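Putative alpha-L-fucosidase (Bacteroides thetaiotaomicron, PDB 4H41) is a putative alpha-L-fucosidase with a TIM-barrel domain, and probably hydrolyses fucose-containing host glycans. Local coordinates at residues E53-L58 / S318-Y323; D57-H62 / E312-M317; D103-L108 / M114-G119. All coordinates share one frame; numbering follows the deposited sequence.

Contact 1: E53-L58 / S318-Y323; sequences EKEWDL and SPQSAY
Q320 reaches across to helix 53-65 and gives its NE2 to the main-chain carbonyl of E55, with NE2 to E55 O at 2.8 Å and the N-H...O angle at 164°. The acceptor lies close to the plane of the Q320 amide, whereas the nitrogen approaches E55 O from 31° outside the carbonyl plane. CG of Q320 stands opposite the main-chain N (chi1 -164°) and the chain runs straight beyond it, which carries the amide to the helix. There Q320 OE1 rests on the aliphatic root of E55, 3.3 Å from E55 CB, and L58 CD2 packs 3.6 Å from the same oxygen. The carboxylate of E55 bends back toward the start of its helix, where OE1 accepts from the backbone N of G52. In the (beta/alpha)8 barrel this is a surface junction between the first helix after strand 34-39 and the loop that follows helix 313-316. The loop is shaped by a type I turn from S318 to S321 and by an ST turn in which S318 OG accepts from Q320 N at 2.9 Å. Q320 NE2 has a second acceptor in D59 OD1, one helical turn beyond E55, and two acceptors on one nitrogen probably hold the amide in this rotation. An alanine here would probably leave both the E55 carbonyl and D59 OD1 without this donor and open a gap beside L58.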
loop_
_atom_site.group_PDB
_atom_site.type_symbol
_atom_site.label_atom_id
_atom_site.label_comp_id
_atom_site.label_asym_id
_atom_site.label_seq_id
_atom_site.Cartn_x
_atom_site.Cartn_y
_atom_site.Cartn_z
ATOM N N GLU B 53 3.195 9.501 22.732
ATOM C CA GLU B 53 3.910 8.792 23.797
ATOM C C GLU B 53 3.135 7.569 24.301
ATOM O O GLU B 53 3.754 6.568 24.626
ATOM C CB GLU B 53 4.225 9.724 24.965
ATOM C CG GLU B 53 5.160 9.055 25.962
ATOM C CD GLU B 53 5.957 9.961 26.862
ATOM O OE1 GLU B 53 6.381 11.050 26.412
ATOM O OE2 GLU B 53 6.305 9.496 27.969
ATOM N N LYS B 54 1.803 7.623 24.347
ATOM C CA LYS B 54 1.014 6.458 24.805
ATOM C C LYS B 54 1.243 5.228 23.938
ATOM O O LYS B 54 1.461 4.113 24.446
ATOM C CB LYS B 54 -0.470 6.801 24.806
ATOM C CG LYS B 54 -1.372 5.735 25.387
ATOM C CD LYS B 54 -2.841 6.137 25.237
ATOM C CE LYS B 54 -3.710 5.482 26.269
ATOM N NZ LYS B 54 -5.161 5.616 25.955
ATOM N N GLU B 55 1.201 5.432 22.626
ATOM C CA GLU B 55 1.419 4.364 21.655
ATOM C C GLU B 55 2.855 3.866 21.697
ATOM O O GLU B 55 3.091 2.650 21.632
ATOM C CB GLU B 55 1.090 4.857 20.245
ATOM C CG GLU B 55 -0.394 5.095 20.009
ATOM C CD GLU B 55 -0.965 6.354 20.622
ATOM O OE1 GLU B 55 -0.204 7.335 20.785
ATOM O OE2 GLU B 55 -2.181 6.381 20.904
ATOM N N TRP B 56 3.819 4.778 21.856
ATOM C CA TRP B 56 5.232 4.356 21.910
ATOM C C TRP B 56 5.503 3.567 23.174
ATOM O O TRP B 56 6.181 2.539 23.116
ATOM C CB TRP B 56 6.169 5.549 21.778
ATOM C CG TRP B 56 6.423 5.895 20.351
ATOM C CD1 TRP B 56 5.986 6.991 19.670
ATOM C CD2 TRP B 56 7.130 5.090 19.408
ATOM N NE1 TRP B 56 6.421 6.938 18.367
ATOM C CE2 TRP B 56 7.116 5.775 18.176
ATOM C CE3 TRP B 56 7.728 3.823 19.464
ATOM C CZ2 TRP B 56 7.679 5.230 17.005
ATOM C CZ3 TRP B 56 8.375 3.346 18.331
ATOM C CH2 TRP B 56 8.335 4.047 17.120
ATOM N N ASP B 57 4.919 3.959 24.302
ATOM C CA ASP B 57 5.059 3.201 25.547
ATOM C C ASP B 57 4.530 1.776 25.364
ATOM O O ASP B 57 5.191 0.802 25.744
ATOM C CB ASP B 57 4.318 3.898 26.684
ATOM C CG ASP B 57 4.280 3.054 27.942
ATOM O OD1 ASP B 57 5.307 3.008 28.652
ATOM O OD2 ASP B 57 3.272 2.355 28.149
ATOM N N LEU B 58 3.367 1.651 24.763
ATOM C CA LEU B 58 2.794 0.321 24.502
ATOM C C LEU B 58 3.683 -0.489 23.534
ATOM O O LEU B 58 3.886 -1.686 23.737
ATOM C CB LEU B 58 1.381 0.478 23.947
ATOM C CG LEU B 58 0.652 -0.790 23.506
ATOM C CD1 LEU B 58 0.472 -1.745 24.688
ATOM C CD2 LEU B 58 -0.729 -0.449 22.891
ATOM N N SER B 318 4.947 -5.278 14.956
ATOM C CA SER B 318 4.196 -4.949 16.157
ATOM C C SER B 318 2.734 -5.297 16.095
ATOM O O SER B 318 2.069 -4.939 15.139
ATOM C CB SER B 318 4.292 -3.455 16.429
ATOM O OG SER B 318 3.454 -3.086 17.521
ATOM N N PRO B 319 2.151 -5.796 17.200
ATOM C CA PRO B 319 0.681 -5.926 17.267
ATOM C C PRO B 319 -0.077 -4.597 17.130
ATOM O O PRO B 319 -1.261 -4.586 16.789
ATOM C CB PRO B 319 0.454 -6.501 18.699
ATOM C CG PRO B 319 1.701 -7.200 19.023
ATOM C CD PRO B 319 2.799 -6.337 18.410
ATOM N N GLN B 320 0.612 -3.460 17.339
ATOM C CA GLN B 320 0.015 -2.138 17.218
ATOM C C GLN B 320 0.146 -1.535 15.829
ATOM O O GLN B 320 -0.489 -0.505 15.549
ATOM C CB GLN B 320 0.728 -1.216 18.228
ATOM C CG GLN B 320 -0.013 0.072 18.495
ATOM C CD GLN B 320 0.594 0.879 19.619
ATOM O OE1 GLN B 320 -0.077 1.735 20.160
ATOM N NE2 GLN B 320 1.879 0.686 19.974
ATOM N N SER B 321 0.914 -2.154 14.937
ATOM C CA SER B 321 1.096 -1.588 13.611
ATOM C C SER B 321 -0.214 -1.461 12.827
ATOM O O SER B 321 -1.065 -2.356 12.856
ATOM C CB SER B 321 2.052 -2.427 12.770
ATOM O OG SER B 321 2.213 -1.822 11.496
ATOM N N ALA B 322 -0.271 -0.413 11.982
ATOM C CA ALA B 322 -1.364 -0.225 11.011
ATOM C C ALA B 322 -1.380 -1.356 9.975
ATOM O O ALA B 322 -2.397 -1.580 9.316
ATOM C CB ALA B 322 -1.193 1.118 10.303
ATOM N N TYR B 323 -0.229 -2.045 9.778
ATOM C CA TYR B 323 -0.111 -3.180 8.898
ATOM C C TYR B 323 -0.418 -4.394 9.750
ATOM O O TYR B 323 0.456 -4.884 10.467
ATOM C CB TYR B 323 1.305 -3.277 8.275
ATOM C CG TYR B 323 1.805 -2.010 7.617
ATOM C CD1 TYR B 323 0.919 -1.119 6.989
ATOM C CD2 TYR B 323 3.163 -1.732 7.544
ATOM C CE1 TYR B 323 1.386 -0.011 6.298
ATOM C CE2 TYR B 323 3.637 -0.592 6.897
ATOM C CZ TYR B 323 2.746 0.266 6.277
ATOM O OH TYR B 323 3.180 1.404 5.644
#

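Contact 2: D57-H62 / E312-M317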
loop_
_atom_site.group_PDB
_atom_site.type_symbol
_atom_site.label_atom_id
_atom_site.label_comp_id
_atom_site.label_asym_id
_atom_site.label_seq_id
_atom_site.Cartn_x
_atom_site.Cartn_y
_atom_site.Cartn_z
ATOM N N ASP B 57 4.919 3.959 24.302
ATOM C CA ASP B 57 5.059 3.201 25.547
ATOM C C ASP B 57 4.530 1.776 25.364
ATOM O O ASP B 57 5.191 0.802 25.744
ATOM C CB ASP B 57 4.318 3.898 26.684
ATOM C CG ASP B 57 4.280 3.054 27.942
ATOM O OD1 ASP B 57 5.307 3.008 28.652
ATOM O OD2 ASP B 57 3.272 2.355 28.149
ATOM N N LEU B 58 3.367 1.651 24.763
ATOM C CA LEU B 58 2.794 0.321 24.502
ATOM C C LEU B 58 3.683 -0.489 23.534
ATOM O O LEU B 58 3.886 -1.686 23.737
ATOM C CB LEU B 58 1.381 0.478 23.947
ATOM C CG LEU B 58 0.652 -0.790 23.506
ATOM C CD1 LEU B 58 0.472 -1.745 24.688
ATOM C CD2 LEU B 58 -0.729 -0.449 22.891
ATOM N N ASP B 59 4.266 0.163 22.520
ATOM C CA ASP B 59 5.153 -0.573 21.618
ATOM C C ASP B 59 6.390 -1.057 22.325
ATOM O O ASP B 59 6.827 -2.186 22.060
ATOM C CB ASP B 59 5.566 0.229 20.356
ATOM C CG ASP B 59 5.266 -0.599 19.133
ATOM O OD1 ASP B 59 4.174 -1.184 19.077
ATOM O OD2 ASP B 59 6.144 -0.688 18.244
ATOM N N PHE B 60 6.927 -0.278 23.248
ATOM C CA PHE B 60 8.102 -0.723 24.006
ATOM C C PHE B 60 7.746 -1.965 24.843
ATOM O O PHE B 60 8.587 -2.854 25.029
ATOM C CB PHE B 60 8.657 0.395 24.871
ATOM C CG PHE B 60 9.729 1.226 24.184
ATOM C CD1 PHE B 60 9.418 2.017 23.075
ATOM C CD2 PHE B 60 11.037 1.239 24.660
ATOM C CE1 PHE B 60 10.397 2.781 22.434
ATOM C CE2 PHE B 60 12.009 2.041 24.045
ATOM C CZ PHE B 60 11.669 2.839 22.964
ATOM N N GLN B 61 6.503 -2.039 25.354
ATOM C CA GLN B 61 6.026 -3.224 26.071
ATOM C C GLN B 61 5.976 -4.453 25.148
ATOM O O GLN B 61 6.406 -5.536 25.569
ATOM C CB GLN B 61 4.641 -2.987 26.664
ATOM C CG GLN B 61 4.585 -1.933 27.761
ATOM C CD GLN B 61 3.176 -1.748 28.210
ATOM O OE1 GLN B 61 2.516 -2.723 28.584
ATOM N NE2 GLN B 61 2.690 -0.508 28.250
ATOM N N HIS B 62 5.516 -4.273 23.885
ATOM C CA HIS B 62 5.458 -5.382 22.907
ATOM C C HIS B 62 6.884 -5.837 22.579
ATOM O O HIS B 62 7.136 -7.030 22.424
ATOM C CB HIS B 62 4.697 -4.999 21.590
ATOM C CG HIS B 62 3.228 -4.697 21.750
ATOM N ND1 HIS B 62 2.383 -5.557 22.439
ATOM C CD2 HIS B 62 2.491 -3.700 21.216
ATOM C CE1 HIS B 62 1.173 -5.018 22.364
ATOM N NE2 HIS B 62 1.190 -3.886 21.646
ATOM N N GLU B 312 11.883 -3.145 10.756
ATOM C CA GLU B 312 11.669 -2.288 11.921
ATOM C C GLU B 312 10.499 -2.833 12.692
ATOM O O GLU B 312 9.462 -3.112 12.086
ATOM C CB GLU B 312 11.384 -0.841 11.470
ATOM C CG GLU B 312 11.377 0.159 12.614
ATOM C CD GLU B 312 10.124 0.996 12.831
ATOM O OE1 GLU B 312 9.056 0.604 12.318
ATOM O OE2 GLU B 312 10.200 2.026 13.541
ATOM N N PHE B 313 10.642 -2.983 13.979
ATOM C CA PHE B 313 9.584 -3.602 14.780
ATOM C C PHE B 313 8.252 -2.872 14.702
ATOM O O PHE B 313 7.225 -3.531 14.456
ATOM C CB PHE B 313 10.009 -3.716 16.229
ATOM C CG PHE B 313 8.986 -4.344 17.129
ATOM C CD1 PHE B 313 8.037 -3.564 17.778
ATOM C CD2 PHE B 313 8.997 -5.703 17.374
ATOM C CE1 PHE B 313 7.069 -4.147 18.592
ATOM C CE2 PHE B 313 8.008 -6.287 18.164
ATOM C CZ PHE B 313 7.063 -5.500 18.784
ATOM N N SER B 314 8.240 -1.565 14.979
ATOM C CA SER B 314 6.964 -0.825 15.107
ATOM C C SER B 314 6.027 -0.951 13.896
ATOM O O SER B 314 4.819 -0.976 14.086
ATOM C CB SER B 314 7.199 0.628 15.442
ATOM O OG SER B 314 7.906 0.672 16.679
ATOM N N HIS B 315 6.556 -0.907 12.682
ATOM C CA HIS B 315 5.723 -1.052 11.494
ATOM C C HIS B 315 5.526 -2.485 11.084
ATOM O O HIS B 315 4.452 -2.841 10.547
ATOM C CB HIS B 315 6.353 -0.317 10.303
ATOM C CG HIS B 315 6.212 1.174 10.347
ATOM N ND1 HIS B 315 7.062 1.956 11.090
ATOM C CD2 HIS B 315 5.332 1.981 9.711
ATOM C CE1 HIS B 315 6.677 3.210 10.889
ATOM N NE2 HIS B 315 5.671 3.264 10.029
ATOM N N PHE B 316 6.587 -3.295 11.183
ATOM C CA PHE B 316 6.569 -4.597 10.541
ATOM C C PHE B 316 6.417 -5.813 11.442
ATOM O O PHE B 316 6.117 -6.870 10.903
ATOM C CB PHE B 316 7.784 -4.735 9.632
ATOM C CG PHE B 316 7.804 -3.607 8.619
ATOM C CD1 PHE B 316 6.840 -3.525 7.629
ATOM C CD2 PHE B 316 8.763 -2.605 8.683
ATOM C CE1 PHE B 316 6.836 -2.480 6.703
ATOM C CE2 PHE B 316 8.770 -1.564 7.735
ATOM C CZ PHE B 316 7.782 -1.491 6.785
HETATM N N MSE B 317 6.546 -5.690 12.766
HETATM C CA MSE B 317 6.333 -6.809 13.678
HETATM C C MSE B 317 5.442 -6.484 14.838
HETATM O O MSE B 317 5.188 -7.360 15.645
HETATM C CB MSE B 317 7.675 -7.331 14.222
HETATM C CG MSE B 317 8.636 -7.693 13.179
HETATM SE SE MSE B 317 10.302 -8.442 13.981
HETATM C CE MSE B 317 9.503 -9.989 14.885
#
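D59 of helix 53-65 and S314 of helix 313-316 make the polar link: S314 OG donates to D59 OD2 at 2.7 Å, meeting the carboxylate on its anti side and 24° out of its plane. The other oxygen, D59 OD1, accepts from S318 OG, so both oxygens of this buried acid are engaged. Van der Waals contacts gather round the edge of F313, whose CG lies opposite the backbone N (chi1 -180°), sending the ring toward helix 53-65. The polar atom there is D59 OD2, near the ring plane and 3.5 Å from F313 CD1; the apolar one is H62 CB, 3.7 Å from F313 CZ. The carboxylate of D59 is turned 60° from this ring. Within the short helix, E312 at the N-cap accepts through OE1 from H315 N at 2.9 Å, the capping bond. The same E312 OE1 takes a His-carboxylate bond from H315 ND1 at 2.7 Å, the two donors arriving from opposite faces of the carboxylate plane. Helix 313-316 follows directly after the last barrel strand, 307-310, and packs against the first barrel helix, 53-65, while M317 at its far end touches L329 and Y333 of helix 324-337.

Contact 3: D103-L108 / M114-G119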
loop_
_atom_site.group_PDB
_atom_site.type_symbol
_atom_site.label_atom_id
_atom_site.label_comp_id
_atom_site.label_asym_id
_atom_site.label_seq_id
_atom_site.Cartn_x
_atom_site.Cartn_y
_atom_site.Cartn_z
ATOM N N ASP B 103 14.293 12.681 23.858
ATOM C CA ASP B 103 13.896 12.659 25.267
ATOM C C ASP B 103 12.918 11.510 25.509
ATOM O O ASP B 103 13.087 10.739 26.450
ATOM C CB ASP B 103 13.234 13.988 25.659
ATOM C CG ASP B 103 12.487 13.916 26.985
ATOM O OD1 ASP B 103 13.151 13.856 28.033
ATOM O OD2 ASP B 103 11.233 13.841 26.963
HETATM N N MSE B 104 11.913 11.377 24.645
HETATM C CA MSE B 104 10.891 10.352 24.819
HETATM C C MSE B 104 11.483 8.971 24.754
HETATM O O MSE B 104 11.213 8.160 25.643
HETATM C CB MSE B 104 9.786 10.475 23.753
HETATM C CG MSE B 104 8.616 9.562 24.018
HETATM SE SE MSE B 104 7.477 9.478 22.479
HETATM C CE MSE B 104 8.687 8.463 21.306
ATOM N N TYR B 105 12.255 8.683 23.710
ATOM C CA TYR B 105 12.860 7.352 23.571
ATOM C C TYR B 105 13.828 7.039 24.688
ATOM O O TYR B 105 13.866 5.908 25.142
ATOM C CB TYR B 105 13.570 7.188 22.226
ATOM C CG TYR B 105 12.639 7.173 21.047
ATOM C CD1 TYR B 105 11.496 6.368 21.038
ATOM C CD2 TYR B 105 12.938 7.880 19.888
ATOM C CE1 TYR B 105 10.677 6.293 19.920
ATOM C CE2 TYR B 105 12.116 7.813 18.766
ATOM C CZ TYR B 105 10.991 7.018 18.788
ATOM O OH TYR B 105 10.205 6.928 17.670
ATOM N N LEU B 106 14.632 8.002 25.116
ATOM C CA LEU B 106 15.556 7.773 26.238
ATOM C C LEU B 106 14.787 7.424 27.518
ATOM O O LEU B 106 15.206 6.511 28.235
ATOM C CB LEU B 106 16.447 8.968 26.442
ATOM C CG LEU B 106 17.576 9.086 25.421
ATOM C CD1 LEU B 106 18.199 10.463 25.458
ATOM C CD2 LEU B 106 18.665 8.068 25.676
ATOM N N ARG B 107 13.661 8.096 27.786
ATOM C CA ARG B 107 12.842 7.809 28.975
ATOM C C ARG B 107 12.197 6.432 28.858
ATOM O O ARG B 107 12.153 5.686 29.830
ATOM C CB ARG B 107 11.777 8.889 29.198
ATOM C CG ARG B 107 12.372 10.172 29.768
ATOM C CD ARG B 107 11.312 11.182 30.177
ATOM N NE ARG B 107 10.606 11.737 29.024
ATOM C CZ ARG B 107 9.419 11.365 28.567
ATOM N NH1 ARG B 107 8.737 10.393 29.172
ATOM N NH2 ARG B 107 8.901 11.955 27.493
ATOM N N LEU B 108 11.706 6.081 27.668
ATOM C CA LEU B 108 11.081 4.775 27.474
ATOM C C LEU B 108 12.133 3.664 27.566
ATOM O O LEU B 108 11.866 2.634 28.175
ATOM C CB LEU B 108 10.335 4.710 26.137
ATOM C CG LEU B 108 9.098 5.593 26.048
ATOM C CD1 LEU B 108 8.496 5.538 24.658
ATOM C CD2 LEU B 108 8.032 5.194 27.108
HETATM N N MSE B 114 16.285 -0.881 28.486
HETATM C CA MSE B 114 16.885 -1.085 27.180
HETATM C C MSE B 114 18.015 -0.076 26.960
HETATM O O MSE B 114 18.044 0.971 27.606
HETATM C CB MSE B 114 15.825 -0.950 26.078
HETATM C CG MSE B 114 14.781 -2.101 26.081
HETATM SE SE MSE B 114 13.471 -1.629 24.855
HETATM C CE MSE B 114 12.153 -2.952 25.252
ATOM N N LYS B 115 18.953 -0.398 26.071
ATOM C CA LYS B 115 20.005 0.514 25.626
ATOM C C LYS B 115 19.513 1.275 24.410
ATOM O O LYS B 115 18.961 0.678 23.483
ATOM C CB LYS B 115 21.294 -0.226 25.273
ATOM C CG LYS B 115 22.095 -0.600 26.500
ATOM C CD LYS B 115 23.500 -1.038 26.102
ATOM C CE LYS B 115 24.419 -1.459 27.224
ATOM N NZ LYS B 115 23.749 -1.987 28.456
ATOM N N PHE B 116 19.650 2.595 24.436
ATOM C CA PHE B 116 19.274 3.457 23.338
ATOM C C PHE B 116 20.535 3.828 22.549
ATOM O O PHE B 116 21.517 4.266 23.154
ATOM C CB PHE B 116 18.562 4.725 23.856
ATOM C CG PHE B 116 18.301 5.773 22.802
ATOM C CD1 PHE B 116 19.205 6.803 22.587
ATOM C CD2 PHE B 116 17.138 5.756 22.055
ATOM C CE1 PHE B 116 18.925 7.817 21.676
ATOM C CE2 PHE B 116 16.891 6.742 21.097
ATOM C CZ PHE B 116 17.760 7.791 20.955
ATOM N N TYR B 117 20.484 3.671 21.221
ATOM C CA TYR B 117 21.537 4.096 20.298
ATOM C C TYR B 117 21.033 5.323 19.522
ATOM O O TYR B 117 19.955 5.283 18.950
ATOM C CB TYR B 117 21.933 3.008 19.307
ATOM C CG TYR B 117 22.871 1.970 19.849
ATOM C CD1 TYR B 117 22.493 1.144 20.904
ATOM C CD2 TYR B 117 24.102 1.734 19.246
ATOM C CE1 TYR B 117 23.344 0.140 21.377
ATOM C CE2 TYR B 117 24.956 0.735 19.710
ATOM C CZ TYR B 117 24.554 -0.081 20.749
ATOM O OH TYR B 117 25.372 -1.076 21.197
ATOM N N PHE B 118 21.863 6.354 19.441
ATOM C CA PHE B 118 21.565 7.608 18.765
ATOM C C PHE B 118 22.052 7.574 17.324
ATOM O O PHE B 118 23.236 7.460 17.086
ATOM C CB PHE B 118 22.257 8.759 19.533
ATOM C CG PHE B 118 21.946 10.111 18.945
ATOM C CD1 PHE B 118 20.807 10.800 19.323
ATOM C CD2 PHE B 118 22.767 10.670 17.971
ATOM C CE1 PHE B 118 20.522 12.049 18.781
ATOM C CE2 PHE B 118 22.497 11.943 17.448
ATOM C CZ PHE B 118 21.385 12.621 17.865
ATOM N N GLY B 119 21.138 7.688 16.376
ATOM C CA GLY B 119 21.492 7.742 14.963
ATOM C C GLY B 119 21.974 9.120 14.557
ATOM O O GLY B 119 21.321 10.134 14.854
#
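L106 lies over one face of the F116 ring, and the two side chains cross at about a right angle. Its CG sits 4.3 Å from the ring centroid and 22° off the normal, a CH-pi contact displaced toward the rim. The CD2 branch comes closer to the ring than CG does, reaching 3.4 Å from F116 CD1. In L106 the first torsion puts CG opposite the carbonyl carbon (chi1 -76°), and the end of the side chain then comes nearer to the strand. F116 has CG opposite its own backbone N (chi1 172°), and its ring extends from the strand toward the helix. Y105 CB, 3.5 Å from F116 CE2, meets the CD2-CE2 side obliquely, from the same side of the ring plane as L106, which lies over CD1 and CE1. The phenol of Y105 leads away from the strand and meets W56 edge-to-face. Across this contact two successive helix residues meet F116 by apolar contacts; M73 also touches it. Along the helix, R107 grips D103 side-on, NE and NH2 both reaching D103 OD2 at 3.0 Å from one face of the carboxylate, and its NH1 forms a salt bridge with E53. Helix 101-111 lies on the link between parallel strands 70-73 and 115-119, a beta-alpha-beta crossover of the (beta/alpha)8 barrel. Strand 115-119 runs between strands 70-73 and 157-162, and helix 101-111 is flanked by helix 53-65 on the W56 and F60 side and by helix 136-151, whose Y150 touches L106.

Overall arrangement
All three contacts belong to one closed eight-stranded parallel barrel. Contacts 1 and 2 begin on helix 53-65, share D57 and L58, and have centres about 5 Å apart; together they tie the first barrel helix to the segment following the last strand, 307-310, so that segments about 250 residues apart meet where the first and last strands of the barrel adjoin. Contact 3 is local in sequence, joining helix 101-111 to strand 115-119, and falls between the paired segments of the other two. Its centre is about 16 Å from that of contact 1 and 14 Å from that of contact 2. Helix 53-65 connects them, through W56 packing on M104 and F60 on M114.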